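Local structure of ATP-dependent DNA helicase PIF1 (Candida albicans, 7OTJ) at residues T24-G28 / Y477-R482; M467-N473 / K498-H502. The protein couples ATP hydrolysis to 5'-3' unwinding of DNA and probably resolves G-quadruplexes and forked RNA-DNA hybrids, helping to keep the nuclear and mitochondrial genomes stable. One frame throughout, in Å; residues are numbered along the deposited sequence.

Contact 1 (T24-G28 / Y477-R482); sequences TGSAG and YVALSR. With ALF (tetrafluoroaluminate ion), chain F; ADP (adenosine-5'-diphosphate), chain E.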
# COMPACT_ATOMS: atom_id res chain seq x y z
N THR A 24 -6.72 9.34 -14.10
CA THR A 24 -5.67 8.36 -14.34
C THR A 24 -4.43 9.00 -14.97
O THR A 24 -4.36 10.22 -15.15
CB THR A 24 -6.22 7.24 -15.23
OG1 THR A 24 -5.36 6.10 -15.16
CG2 THR A 24 -6.35 7.71 -16.67
N GLY A 25 -3.46 8.17 -15.31
CA GLY A 25 -2.20 8.62 -15.88
C GLY A 25 -1.11 7.63 -15.55
O GLY A 25 -1.23 6.81 -14.64
N SER A 26 -0.00 7.73 -16.29
CA SER A 26 1.09 6.77 -16.15
C SER A 26 1.70 6.86 -14.75
O SER A 26 1.38 7.74 -13.95
CB SER A 26 2.19 7.04 -17.19
OG SER A 26 1.75 6.83 -18.52
N ALA A 27 2.58 5.91 -14.46
CA ALA A 27 3.27 5.90 -13.18
C ALA A 27 4.03 7.20 -12.95
O ALA A 27 4.73 7.69 -13.84
CB ALA A 27 4.24 4.72 -13.12
N GLY A 28 3.88 7.77 -11.76
CA GLY A 28 4.64 8.96 -11.41
C GLY A 28 4.11 10.26 -11.98
O GLY A 28 4.84 11.25 -12.03
N TYR A 477 6.02 -3.40 -15.30
CA TYR A 477 5.86 -1.95 -15.42
C TYR A 477 5.88 -1.26 -14.06
O TYR A 477 6.57 -0.24 -13.88
CB TYR A 477 4.58 -1.60 -16.17
CG TYR A 477 4.34 -0.12 -16.22
CD1 TYR A 477 5.25 0.72 -16.84
CD2 TYR A 477 3.21 0.45 -15.63
CE1 TYR A 477 5.05 2.09 -16.87
CE2 TYR A 477 3.00 1.81 -15.67
CZ TYR A 477 3.93 2.63 -16.29
OH TYR A 477 3.72 3.99 -16.33
N VAL A 478 5.10 -1.76 -13.10
CA VAL A 478 5.10 -1.20 -11.74
C VAL A 478 6.51 -1.25 -11.15
O VAL A 478 7.01 -0.25 -10.62
CB VAL A 478 4.09 -1.93 -10.85
CG1 VAL A 478 4.23 -1.49 -9.40
CG2 VAL A 478 2.68 -1.67 -11.33
N ALA A 479 7.17 -2.40 -11.26
CA ALA A 479 8.50 -2.56 -10.66
C ALA A 479 9.48 -1.57 -11.25
O ALA A 479 10.13 -0.81 -10.52
CB ALA A 479 9.00 -3.99 -10.87
N LEU A 480 9.61 -1.54 -12.57
CA LEU A 480 10.59 -0.67 -13.18
C LEU A 480 10.25 0.81 -13.04
O LEU A 480 11.16 1.64 -13.04
CB LEU A 480 10.77 -1.05 -14.66
CG LEU A 480 11.19 -2.51 -14.87
CD1 LEU A 480 11.31 -2.87 -16.34
CD2 LEU A 480 12.49 -2.80 -14.13
N SER A 481 8.97 1.15 -12.85
CA SER A 481 8.57 2.55 -12.77
C SER A 481 8.67 3.13 -11.37
O SER A 481 8.38 4.32 -11.18
CB SER A 481 7.15 2.74 -13.31
OG SER A 481 6.25 1.85 -12.67
N ARG A 482 9.07 2.33 -10.38
CA ARG A 482 9.33 2.86 -9.05
C ARG A 482 10.56 3.75 -9.01
O ARG A 482 10.67 4.60 -8.12
CB ARG A 482 9.51 1.73 -8.04
CG ARG A 482 8.34 0.75 -7.94
CD ARG A 482 7.05 1.46 -7.64
NE ARG A 482 6.31 1.79 -8.85
CZ ARG A 482 5.33 2.69 -8.89
NH1 ARG A 482 4.99 3.39 -7.82
NH2 ARG A 482 4.70 2.90 -10.04
AL ALF F . 2.14 5.48 -9.06
F1 ALF F . 0.76 5.56 -7.93
F2 ALF F . 3.53 5.40 -10.17
F3 ALF F . 0.98 5.64 -10.41
F4 ALF F . 3.31 5.39 -7.71
PB ADP E . 1.60 8.73 -9.02
O1B ADP E . 0.83 9.08 -10.28
O2B ADP E . 0.76 8.57 -7.77
O3B ADP E . 2.63 7.64 -9.22
PA ADP E . 3.09 10.41 -7.26
O1A ADP E . 2.06 11.30 -6.61
O2A ADP E . 3.62 9.20 -6.53
O3A ADP E . 2.52 10.01 -8.72
O5' ADP E . 4.35 11.30 -7.70
C5' ADP E . 5.62 10.69 -7.90
C4' ADP E . 6.69 11.74 -7.71
O4' ADP E . 6.40 12.88 -8.52
C3' ADP E . 6.72 12.21 -6.27
O3' ADP E . 8.04 12.03 -5.75
C2' ADP E . 6.38 13.68 -6.30
O2' ADP E . 7.26 14.42 -5.44
C1' ADP E . 6.57 14.07 -7.76
N9 ADP E . 5.55 15.06 -8.17
C8 ADP E . 4.23 14.83 -8.23
N7 ADP E . 3.57 15.94 -8.65
C5 ADP E . 4.48 16.90 -8.87
C6 ADP E . 4.47 18.31 -9.32
N6 ADP E . 3.30 18.93 -9.64
N1 ADP E . 5.65 18.95 -9.41
C2 ADP E . 6.82 18.34 -9.10
N3 ADP E . 6.90 17.07 -8.69
C4 ADP E . 5.79 16.31 -8.55
O HOH W 1 1.59 3.12 -8.88

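Contact 2 (M467-N473 / K498-H502); sequences MKKIFEN and KVASH. With nucleotides of chain C.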
# COMPACT_ATOMS: atom_id res chain seq x y z
N MET A 467 13.49 -9.38 -11.86
CA MET A 467 12.31 -9.77 -12.61
C MET A 467 12.14 -11.28 -12.73
O MET A 467 11.33 -11.73 -13.55
CB MET A 467 12.36 -9.13 -14.00
CG MET A 467 12.41 -7.61 -13.91
SD MET A 467 12.51 -6.81 -15.51
CE MET A 467 11.14 -7.57 -16.36
N LYS A 468 12.84 -12.05 -11.90
CA LYS A 468 12.97 -13.49 -12.11
C LYS A 468 11.61 -14.19 -12.09
O LYS A 468 11.29 -14.98 -12.98
CB LYS A 468 13.89 -14.09 -11.05
CG LYS A 468 14.39 -15.52 -11.33
CD LYS A 468 15.71 -15.50 -12.11
CE LYS A 468 16.35 -16.88 -12.23
NZ LYS A 468 17.75 -16.78 -12.77
N LYS A 469 10.79 -13.90 -11.07
CA LYS A 469 9.54 -14.62 -10.87
C LYS A 469 8.31 -13.81 -11.27
O LYS A 469 7.21 -14.12 -10.81
CB LYS A 469 9.41 -15.07 -9.41
CG LYS A 469 10.49 -16.03 -8.93
CD LYS A 469 10.53 -17.29 -9.79
CE LYS A 469 11.70 -18.19 -9.42
NZ LYS A 469 11.80 -19.39 -10.31
N ILE A 470 8.47 -12.79 -12.12
CA ILE A 470 7.32 -11.99 -12.53
C ILE A 470 6.29 -12.89 -13.20
O ILE A 470 6.61 -13.64 -14.13
CB ILE A 470 7.75 -10.84 -13.46
CG1 ILE A 470 7.95 -9.53 -12.68
CG2 ILE A 470 6.68 -10.55 -14.49
CD1 ILE A 470 8.92 -9.63 -11.55
N PHE A 471 5.05 -12.82 -12.72
CA PHE A 471 4.01 -13.73 -13.18
C PHE A 471 2.74 -13.02 -13.62
O PHE A 471 1.82 -13.69 -14.11
CB PHE A 471 3.66 -14.73 -12.06
CG PHE A 471 3.24 -14.07 -10.77
CD1 PHE A 471 1.91 -13.74 -10.54
CD2 PHE A 471 4.18 -13.77 -9.80
CE1 PHE A 471 1.54 -13.12 -9.36
CE2 PHE A 471 3.81 -13.15 -8.61
CZ PHE A 471 2.48 -12.83 -8.40
N GLU A 472 2.66 -11.69 -13.50
CA GLU A 472 1.40 -10.98 -13.61
C GLU A 472 1.54 -9.78 -14.53
O GLU A 472 2.59 -9.14 -14.60
CB GLU A 472 0.92 -10.53 -12.23
CG GLU A 472 -0.44 -9.85 -12.19
CD GLU A 472 -1.58 -10.80 -12.50
OE1 GLU A 472 -1.91 -10.98 -13.69
OE2 GLU A 472 -2.15 -11.38 -11.55
N ASN A 473 0.44 -9.46 -15.22
CA ASN A 473 0.38 -8.27 -16.06
C ASN A 473 0.68 -7.03 -15.24
O ASN A 473 0.27 -6.92 -14.08
CB ASN A 473 -1.01 -8.13 -16.70
CG ASN A 473 -1.37 -9.30 -17.57
OD1 ASN A 473 -0.53 -9.83 -18.30
ND2 ASN A 473 -2.63 -9.71 -17.51
N LYS A 498 8.38 -11.27 -19.57
CA LYS A 498 7.87 -10.82 -18.27
C LYS A 498 7.00 -9.58 -18.35
O LYS A 498 6.41 -9.20 -17.34
CB LYS A 498 9.04 -10.55 -17.31
CG LYS A 498 9.96 -11.73 -17.06
CD LYS A 498 9.24 -12.84 -16.32
CE LYS A 498 10.14 -14.06 -16.17
NZ LYS A 498 9.44 -15.16 -15.45
N VAL A 499 6.92 -8.91 -19.51
CA VAL A 499 6.19 -7.65 -19.66
C VAL A 499 4.91 -7.93 -20.44
O VAL A 499 4.96 -8.22 -21.64
CB VAL A 499 7.03 -6.57 -20.36
CG1 VAL A 499 6.29 -5.23 -20.31
CG2 VAL A 499 8.41 -6.47 -19.74
N ALA A 500 3.77 -7.81 -19.78
CA ALA A 500 2.49 -8.11 -20.42
C ALA A 500 1.40 -7.23 -19.82
O ALA A 500 1.51 -6.78 -18.67
CB ALA A 500 2.14 -9.59 -20.28
N SER A 501 0.36 -6.97 -20.61
CA SER A 501 -0.81 -6.23 -20.18
C SER A 501 -2.07 -7.01 -20.52
O SER A 501 -2.11 -7.77 -21.48
CB SER A 501 -0.89 -4.85 -20.83
OG SER A 501 -0.00 -3.94 -20.19
N HIS A 502 -3.13 -6.78 -19.74
CA HIS A 502 -4.38 -7.49 -19.94
C HIS A 502 -5.13 -6.92 -21.13
O HIS A 502 -5.14 -5.71 -21.36
CB HIS A 502 -5.25 -7.43 -18.68
CG HIS A 502 -6.31 -8.49 -18.64
ND1 HIS A 502 -7.34 -8.56 -19.55
CD2 HIS A 502 -6.49 -9.54 -17.80
CE1 HIS A 502 -8.11 -9.59 -19.27
NE2 HIS A 502 -7.62 -10.21 -18.21
OP3 DT C 1 5.87 -20.82 -6.63
P DT C 1 6.56 -19.55 -6.97
OP1 DT C 1 7.24 -19.70 -8.28
OP2 DT C 1 7.35 -19.14 -5.80
O5' DT C 1 5.40 -18.47 -7.16
C5' DT C 1 4.36 -18.38 -6.20
C4' DT C 1 3.85 -16.96 -6.12
O4' DT C 1 3.52 -16.49 -7.45
C3' DT C 1 2.58 -16.77 -5.31
O3' DT C 1 2.51 -15.42 -4.85
C2' DT C 1 1.51 -17.06 -6.36
C1' DT C 1 2.12 -16.38 -7.58
N1 DT C 1 1.74 -17.00 -8.88
C2 DT C 1 0.46 -16.83 -9.38
O2 DT C 1 -0.41 -16.19 -8.80
N3 DT C 1 0.23 -17.44 -10.58
C4 DT C 1 1.13 -18.18 -11.33
O4 DT C 1 0.83 -18.69 -12.41
C5 DT C 1 2.45 -18.31 -10.76
C7 DT C 1 3.51 -19.09 -11.47
C6 DT C 1 2.69 -17.73 -9.58
P DT C 2 3.08 -15.03 -3.40
OP1 DT C 2 4.56 -15.07 -3.45
OP2 DT C 2 2.34 -15.87 -2.42
O5' DT C 2 2.65 -13.51 -3.20
C5' DT C 2 3.33 -12.47 -3.90
C4' DT C 2 2.36 -11.42 -4.40
O4' DT C 2 1.60 -11.95 -5.50
C3' DT C 2 1.36 -10.94 -3.36
O3' DT C 2 1.84 -9.73 -2.79
C2' DT C 2 0.07 -10.71 -4.14
C1' DT C 2 0.24 -11.56 -5.40
N1 DT C 2 -0.61 -12.80 -5.43
C2 DT C 2 -1.33 -13.09 -6.56
O2 DT C 2 -1.35 -12.38 -7.55
N3 DT C 2 -2.06 -14.25 -6.50
C4 DT C 2 -2.12 -15.14 -5.44
O4 DT C 2 -2.81 -16.16 -5.47
C5 DT C 2 -1.33 -14.78 -4.29
C7 DT C 2 -1.31 -15.67 -3.08
C6 DT C 2 -0.61 -13.64 -4.34

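Contact 1 (T24-G28 / Y477-R482)
The phenol oxygen of Tyr477 is approached by two donors: the backbone N of Ala27, 2.9 Å from Tyr477 OH in a fairly straight bond (162° at the hydrogen), and, weakly, Arg206 NH1. Tyr477 reaches the loop because CG stands anti to the backbone N (chi1 176°), which sends the ring outward from the helix. The methyl of Ala27 fills the corner beside this bond, with CB 3.8 Å from Tyr477 CZ and 3.5 Å from Ser481 CB. That methyl also lies obliquely against the Arg482 guanidinium. Two bends, at chi2 and chi3, fold the Arg482 chain so that NE turns back to Val478 O, 2.8 Å away and close to the guanidinium plane. NH2 adds a bond to Ser481 OG. Held from behind in this way, the group presents both terminal nitrogens to the tetrafluoroaluminate: Arg482 NH1 lies 2.6 Å from F4 (165° at the hydrogen) and Arg482 NH2 2.8 Å from F2. Gly28 N comes from the loop side and donates to ADP O3B at 2.8 Å, with a weak second bond to F2. The aluminium sits between O3B and a water on its opposite side, a nearly linear layout that resembles in-line attack on a gamma-phosphate. Gln147 NE2, Lys31 NZ and Arg191 NH1 also donate to the anion. A P-loop (Walker A) after strand 21-25, facing an arginine from the second RecA-like domain across the nucleotide, is the composite ATPase site of superfamily 1 helicases, in which such an arginine probably serves as the arginine finger.

Contact 2 (M467-N473 / K498-H502)
Lys498 lies across a type I beta turn, Met467 to Ile470, that follows strand 463-466 of the second RecA-like domain, the parallel sheet to which strand 489-492 also belongs. After a single bend at chi2 (-66°) the lysine chain runs out extended and sets Lys498 NZ 3.1 Å from Lys468 O, above the carbonyl plane rather than on a lone pair. A weak second bond goes from NZ to Ile470 O. One ammonium thus spans two carbonyls of the turn, the second only weakly. Apolar contacts flank the same chain: the Met467 side chain runs alongside it, pointing the other way, with CE 3.8 Å from Lys498 CB, while Ile470 packs CG2 3.7 Å from that same CB. Farther along, the Asn473 amide packs against Ala500 and His502. Asn473 OD1 meets Ala500 CB at 3.3 Å, and Asn473 ND2 rests 3.7 Å from His502 CB, the amide plane standing almost perpendicular (87°) to the imidazole. A CA-H...O contact joins Asn473 CA to Ala500 O. His502 itself caps helix 503-511 through ND1 to Lys504 N, and its ring packs edge-to-face with Phe169. On the other side of the turn's exit lies bound DNA. Phe471, its CG between the backbone N and carbonyl carbon (chi1 56°), points away from the 498-502 segment into the strand: C1' of DT1 of chain C lies 3.6 Å above the ring centre, and O4' of DT2 of chain C meets Phe471 CZ edge-on at 3.2 Å.

How the contacts relate
Contacts 1 and 2 alternate along the chain, with centres 14 Å apart, and share helix 475-481: contact 2 holds the loop that leads into it, contact 1 the end that faces ADP and tetrafluoroaluminate. They touch where Leu480 CD1 packs 4.2 Å from Met467 SD. One faces the nucleotide and the other the DNA; the nearest atom of contact 1 is about 11 Å from the nucleic acid, and the Ser501 side chain is about 14 Å from the tetrafluoroaluminate. Beyond His502, helix 503-511 returns to the first domain, where Tyr509 OH bonds Thr24 OG1. This short path between ATP site and DNA is consistent with coupled hydrolysis and translocation.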